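Local coordinates for L-methionine gamma-lyase (PDB 6LXU), which belongs to the Cys/Met metabolism family of pyridoxal-phosphate-dependent enzymes and carries that cofactor covalently linked to its chain, at residues 312-317 with 374-379; 345-350 with 380-385. All blocks are in the same frame, centred on the assembly; numbering follows the deposited sequence.

Contact 1: residues 312-317 with 374-379; sequences GAMISF and LVRLSV. With NO3 (nitrate ion), chain C.
Ile315 and Leu377 face each other as a hydrogen-bonded pair between two antiparallel strands of the smaller sheet of this fold-type I PLP-dependent enzyme. Ile315 N gives a 3.0 Å bond to Leu377 O, and Leu377 N returns one of 2.8 Å to Ile315 O. Phe317 and Val375 form the next such pair. At the other end, past the strands, Val379 N still reaches Ala313 O.

On the face with Ile315, the Phe317 ring and the Val375 side chain point the same way. Val375 CB lies over one ring face, 3.9 Å from the centroid, in a CH-pi contact. Phe317 CG stands between its backbone N and carbonyl carbon (chi1 57°), which lets the ring lean over Val375. Helix 263-282 packs on this face through Val278 and Leu281.

The other face carries Met314, Ser316, Arg376 and Ser378. Met314 SD lies 3.8 Å from Ser378 CB, and the further bend at chi3 (-59°) brings CE over one face of the Arg376 guanidinium. Asn161 OD1 binds NH1 of that group. A nitrate ion, probably from the crystallisation liquor, lies at the guanidinium edge, where Arg376 NH2 makes a weak 3.1 Å hydrogen bond to its O1.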
loop_
_atom_site.group_PDB
_atom_site.type_symbol
_atom_site.label_atom_id
_atom_site.label_comp_id
_atom_site.label_asym_id
_atom_site.label_seq_id
_atom_site.Cartn_x
_atom_site.Cartn_y
_atom_site.Cartn_z
ATOM N N GLY A 312 26.952 16.950 7.443
ATOM C CA GLY A 312 26.300 15.657 7.459
ATOM C C GLY A 312 25.831 15.182 8.802
ATOM O O GLY A 312 26.046 15.817 9.837
ATOM N N ALA A 313 25.148 14.044 8.772
ATOM C CA ALA A 313 24.582 13.468 9.975
ATOM C C ALA A 313 25.101 12.070 10.263
ATOM O O ALA A 313 24.563 11.371 11.124
ATOM C CB ALA A 313 23.073 13.513 9.891
ATOM N N MET A 314 26.169 11.675 9.561
ATOM C CA MET A 314 26.919 10.470 9.895
ATOM C C MET A 314 28.094 10.861 10.772
ATOM O O MET A 314 28.749 11.894 10.533
ATOM C CB MET A 314 27.426 9.788 8.638
ATOM C CG MET A 314 26.306 9.252 7.759
ATOM S SD MET A 314 25.208 8.063 8.548
ATOM C CE MET A 314 26.328 6.757 9.043
ATOM N N ILE A 315 28.357 10.052 11.788
ATOM C CA ILE A 315 29.515 10.260 12.680
ATOM C C ILE A 315 30.118 8.897 12.910
ATOM O O ILE A 315 29.385 7.956 13.248
ATOM C CB ILE A 315 29.116 10.825 14.053
ATOM C CG1 ILE A 315 28.248 12.085 13.932
ATOM C CG2 ILE A 315 30.378 11.107 14.871
ATOM C CD1 ILE A 315 27.586 12.492 15.227
ATOM N N SER A 316 31.432 8.759 12.775
ATOM C CA SER A 316 32.083 7.567 13.318
ATOM C C SER A 316 33.025 7.989 14.424
ATOM O O SER A 316 33.476 9.132 14.480
ATOM C CB SER A 316 32.816 6.771 12.260
ATOM O OG SER A 316 31.893 6.282 11.311
ATOM N N PHE A 317 33.302 7.074 15.333
ATOM C CA PHE A 317 34.186 7.420 16.439
ATOM C C PHE A 317 34.860 6.172 16.952
ATOM O O PHE A 317 34.348 5.065 16.818
ATOM C CB PHE A 317 33.446 8.186 17.549
ATOM C CG PHE A 317 32.255 7.467 18.135
ATOM C CD1 PHE A 317 30.990 7.552 17.544
ATOM C CD2 PHE A 317 32.379 6.746 19.317
ATOM C CE1 PHE A 317 29.898 6.910 18.110
ATOM C CE2 PHE A 317 31.291 6.104 19.886
ATOM C CZ PHE A 317 30.044 6.184 19.279
ATOM N N LEU A 374 35.884 1.117 16.592
ATOM C CA LEU A 374 35.148 1.989 15.670
ATOM C C LEU A 374 33.639 1.754 15.760
ATOM O O LEU A 374 33.177 0.622 15.622
ATOM C CB LEU A 374 35.624 1.776 14.243
ATOM C CG LEU A 374 35.125 2.786 13.204
ATOM C CD1 LEU A 374 35.723 4.166 13.410
ATOM C CD2 LEU A 374 35.445 2.276 11.810
ATOM N N VAL A 375 32.902 2.838 15.982
ATOM C CA VAL A 375 31.433 2.827 16.033
ATOM C C VAL A 375 30.940 3.812 14.977
ATOM O O VAL A 375 31.484 4.911 14.839
ATOM C CB VAL A 375 30.943 3.202 17.438
ATOM C CG1 VAL A 375 29.413 3.270 17.481
ATOM C CG2 VAL A 375 31.474 2.201 18.459
ATOM N N ARG A 376 29.922 3.391 14.212
ATOM C CA ARG A 376 29.283 4.248 13.200
ATOM C C ARG A 376 27.868 4.606 13.645
ATOM O O ARG A 376 27.061 3.720 13.942
ATOM C CB ARG A 376 29.220 3.558 11.843
ATOM C CG ARG A 376 28.955 4.548 10.723
ATOM C CD ARG A 376 28.699 3.901 9.387
ATOM N NE ARG A 376 27.298 3.547 9.270
ATOM C CZ ARG A 376 26.638 3.361 8.128
ATOM N NH1 ARG A 376 27.265 3.473 6.946
ATOM N NH2 ARG A 376 25.347 3.059 8.160
ATOM N N LEU A 377 27.590 5.901 13.698
ATOM C CA LEU A 377 26.317 6.423 14.161
ATOM C C LEU A 377 25.619 7.195 13.038
ATOM O O LEU A 377 26.179 8.145 12.472
ATOM C CB LEU A 377 26.578 7.346 15.345
ATOM C CG LEU A 377 25.370 7.946 16.042
ATOM C CD1 LEU A 377 24.569 6.877 16.753
ATOM C CD2 LEU A 377 25.813 9.006 17.040
ATOM N N SER A 378 24.389 6.776 12.712
ATOM C CA SER A 378 23.493 7.540 11.831
ATOM C C SER A 378 22.557 8.333 12.730
ATOM O O SER A 378 21.653 7.761 13.357
ATOM C CB SER A 378 22.699 6.598 10.941
ATOM O OG SER A 378 21.711 7.318 10.210
ATOM N N VAL A 379 22.792 9.626 12.844
ATOM C CA VAL A 379 22.021 10.446 13.758
ATOM C C VAL A 379 20.607 10.663 13.200
ATOM O O VAL A 379 20.450 11.113 12.059
ATOM C CB VAL A 379 22.717 11.802 13.980
ATOM C CG1 VAL A 379 21.877 12.736 14.841
ATOM C CG2 VAL A 379 24.101 11.601 14.604
HETATM N N NO3 C . 25.244 0.726 5.824
HETATM O O1 NO3 C . 24.429 1.608 5.603
HETATM O O2 NO3 C . 26.266 0.627 5.086
HETATM O O3 NO3 C . 25.067 -0.077 6.785
HETATM O O HOH W 1 21.670 10.072 9.701
#

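Contact 2: residues 345-350 with 380-385; sequences TETLIQ and GLENVE. With NO3 (nitrate ion), chain C.
Glu382 lays its carboxylate against the backbone and hydroxyl of Thr347. Two bonds bind the groups together. Thr347 N donates to Glu382 OE2 at 2.9 Å, almost straight at 170°, and meets the syn lone pair of that oxygen. Thr347 OG1 donates to Glu382 OE1 at 2.7 Å, also on the syn side but 29° out of the carboxylate plane. The Glu382 chain bends at chi2 (94°), which turns the acid back toward Thr347.

The Thr347 hydroxyl works in both directions. While it donates to Glu382, it accepts a 2.8 Å bond from Gly380 N. With OG1 beside its own backbone N, both donors of Thr347 face the same carboxylate.

The arrangement joins two loop regions just beyond the ends of two inner strands of the smaller sheet. One leads into strand 348-350. The other links strand 374-378 to helix 384-396. Gly380 has no side chain, and its CA comes within 4.0 Å of Thr347 CA. Leu381 N then donates to Thr345 O at 2.8 Å. Beside this bond, Leu381 CD1 packs on Thr345 CG2 at 3.7 Å.

The second subunit reaches Glu382 and also Glu346. His17 NE2 of the second subunit is hydrogen-bonded to Glu382 OE2. Together with Thr347 N and Thr347 OG1, it would be expected to favour the charged form of Glu382. Lys261 of the second subunit makes a salt bridge with Glu346 OE2 in one of the two conformers of that glutamate. Glu346 CB touches Glu382 OE2 at 4.0 Å.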
loop_
_atom_site.group_PDB
_atom_site.type_symbol
_atom_site.label_atom_id
_atom_site.label_comp_id
_atom_site.label_asym_id
_atom_site.label_seq_id
_atom_site.Cartn_x
_atom_site.Cartn_y
_atom_site.Cartn_z
ATOM N N THR A 345 14.641 8.224 10.251
ATOM C CA THR A 345 14.247 9.165 11.294
ATOM C C THR A 345 14.713 8.717 12.680
ATOM O O THR A 345 14.883 9.573 13.563
ATOM C CB THR A 345 12.732 9.438 11.322
ATOM O OG1 THR A 345 12.019 8.309 11.807
ATOM C CG2 THR A 345 12.191 9.869 9.951
ATOM N N GLU A 346 14.898 7.421 12.862
ATOM C CA GLU A 346 15.413 6.828 14.108
ATOM C C GLU A 346 16.929 6.773 14.051
ATOM O O GLU A 346 17.495 6.408 13.019
ATOM C CB GLU A 346 14.938 5.378 14.310
ATOM C CG GLU A 346 13.436 5.183 14.372
ATOM C CD GLU A 346 12.805 4.891 13.032
ATOM O OE1 GLU A 346 13.500 4.956 11.999
ATOM O OE2 GLU A 346 11.595 4.595 13.052
ATOM N N THR A 347 17.590 7.044 15.176
ATOM C CA THR A 347 19.048 6.939 15.254
ATOM C C THR A 347 19.455 5.471 15.164
ATOM O O THR A 347 18.892 4.628 15.877
ATOM C CB THR A 347 19.563 7.576 16.551
ATOM O OG1 THR A 347 19.341 8.981 16.499
ATOM C CG2 THR A 347 21.038 7.356 16.756
ATOM N N LEU A 348 20.422 5.180 14.294
ATOM C CA LEU A 348 20.937 3.825 14.112
ATOM C C LEU A 348 22.415 3.800 14.461
ATOM O O LEU A 348 23.125 4.789 14.278
ATOM C CB LEU A 348 20.754 3.355 12.672
ATOM C CG LEU A 348 19.355 3.427 12.077
ATOM C CD1 LEU A 348 19.360 2.914 10.657
ATOM C CD2 LEU A 348 18.336 2.670 12.924
ATOM N N ILE A 349 22.877 2.644 14.910
ATOM C CA ILE A 349 24.272 2.515 15.339
ATOM C C ILE A 349 24.772 1.110 15.042
ATOM O O ILE A 349 24.007 0.134 15.104
ATOM C CB ILE A 349 24.405 2.902 16.824
ATOM C CG1 ILE A 349 25.865 3.153 17.235
ATOM C CG2 ILE A 349 23.742 1.888 17.739
ATOM C CD1 ILE A 349 26.008 3.701 18.636
ATOM N N GLN A 350 26.056 1.001 14.696
ATOM C CA GLN A 350 26.693 -0.283 14.439
ATOM C C GLN A 350 28.149 -0.248 14.895
ATOM O O GLN A 350 28.779 0.812 14.885
ATOM C CB GLN A 350 26.617 -0.637 12.954
ATOM C CG GLN A 350 27.064 0.445 11.994
ATOM C CD GLN A 350 27.073 -0.058 10.570
ATOM O OE1 GLN A 350 28.065 -0.613 10.119
ATOM N NE2 GLN A 350 25.964 0.126 9.855
ATOM N N GLY A 380 19.607 10.348 14.021
ATOM C CA GLY A 380 18.207 10.512 13.653
ATOM C C GLY A 380 17.638 11.848 14.073
ATOM O O GLY A 380 18.365 12.828 14.259
ATOM N N LEU A 381 16.310 11.870 14.204
ATOM C CA LEU A 381 15.535 13.094 14.430
ATOM C C LEU A 381 14.988 13.215 15.847
ATOM O O LEU A 381 14.257 14.147 16.143
ATOM C CB LEU A 381 14.382 13.159 13.421
ATOM C CG LEU A 381 14.781 13.078 11.952
ATOM C CD1 LEU A 381 13.559 13.147 11.054
ATOM C CD2 LEU A 381 15.778 14.160 11.584
ATOM N N GLU A 382 15.363 12.302 16.733
ATOM C CA GLU A 382 14.933 12.385 18.120
ATOM C C GLU A 382 15.458 13.669 18.756
ATOM O O GLU A 382 16.386 14.317 18.241
ATOM C CB GLU A 382 15.421 11.186 18.930
ATOM C CG GLU A 382 14.971 9.831 18.402
ATOM C CD GLU A 382 15.958 9.158 17.475
ATOM O OE1 GLU A 382 16.842 9.862 16.929
ATOM O OE2 GLU A 382 15.861 7.923 17.301
ATOM N N ASN A 383 14.870 14.060 19.883
ATOM C CA ASN A 383 15.405 15.221 20.597
ATOM C C ASN A 383 16.842 14.938 21.010
ATOM O O ASN A 383 17.153 13.867 21.530
ATOM C CB ASN A 383 14.533 15.581 21.769
ATOM C CG ASN A 383 13.166 16.021 21.307
ATOM O OD1 ASN A 383 12.271 15.197 21.120
ATOM N ND2 ASN A 383 13.016 17.314 21.050
ATOM N N VAL A 384 17.723 15.884 20.705
ATOM C CA VAL A 384 19.153 15.625 20.839
ATOM C C VAL A 384 19.544 15.312 22.287
ATOM O O VAL A 384 20.449 14.512 22.527
ATOM C CB VAL A 384 19.986 16.777 20.251
ATOM C CG1 VAL A 384 19.941 18.022 21.113
ATOM C CG2 VAL A 384 21.422 16.334 19.990
ATOM N N GLU A 385 18.835 15.909 23.243
ATOM C CA GLU A 385 19.102 15.652 24.661
ATOM C C GLU A 385 18.891 14.180 24.976
ATOM O O GLU A 385 19.602 13.613 25.810
ATOM C CB GLU A 385 18.206 16.493 25.579
ATOM C CG GLU A 385 18.365 18.006 25.459
ATOM C CD GLU A 385 17.646 18.656 24.279
ATOM O OE1 GLU A 385 16.889 17.968 23.544
ATOM O OE2 GLU A 385 17.831 19.883 24.096
HETATM N N NO3 C . 25.244 0.726 5.824
HETATM O O1 NO3 C . 24.429 1.608 5.603
HETATM O O2 NO3 C . 26.266 0.627 5.086
HETATM O O3 NO3 C . 25.067 -0.077 6.785
#

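How the contacts relate
The chain first runs through 312-317, on strand 314-319. It then passes helix 322-332 and strand 337-338 before reaching 345-350. Next come helix 362-367, strand 374-378 and the start of helix 384-396. Contact 1 closes the loop from 317 to 374, and contact 2 closes the one from 350 to 380. The segments alternate, so the two loops cross. Strand 374-378 lies between strands 314-319 and 348-350 in the sheet. Probable hydrogen bonds from Ser378 N to Leu348 O and from Arg376 N to Gln350 O join the contacts directly. Both contacts also touch one nitrate ion, Arg376 by a weak hydrogen bond and Gln350 in one of its two conformers.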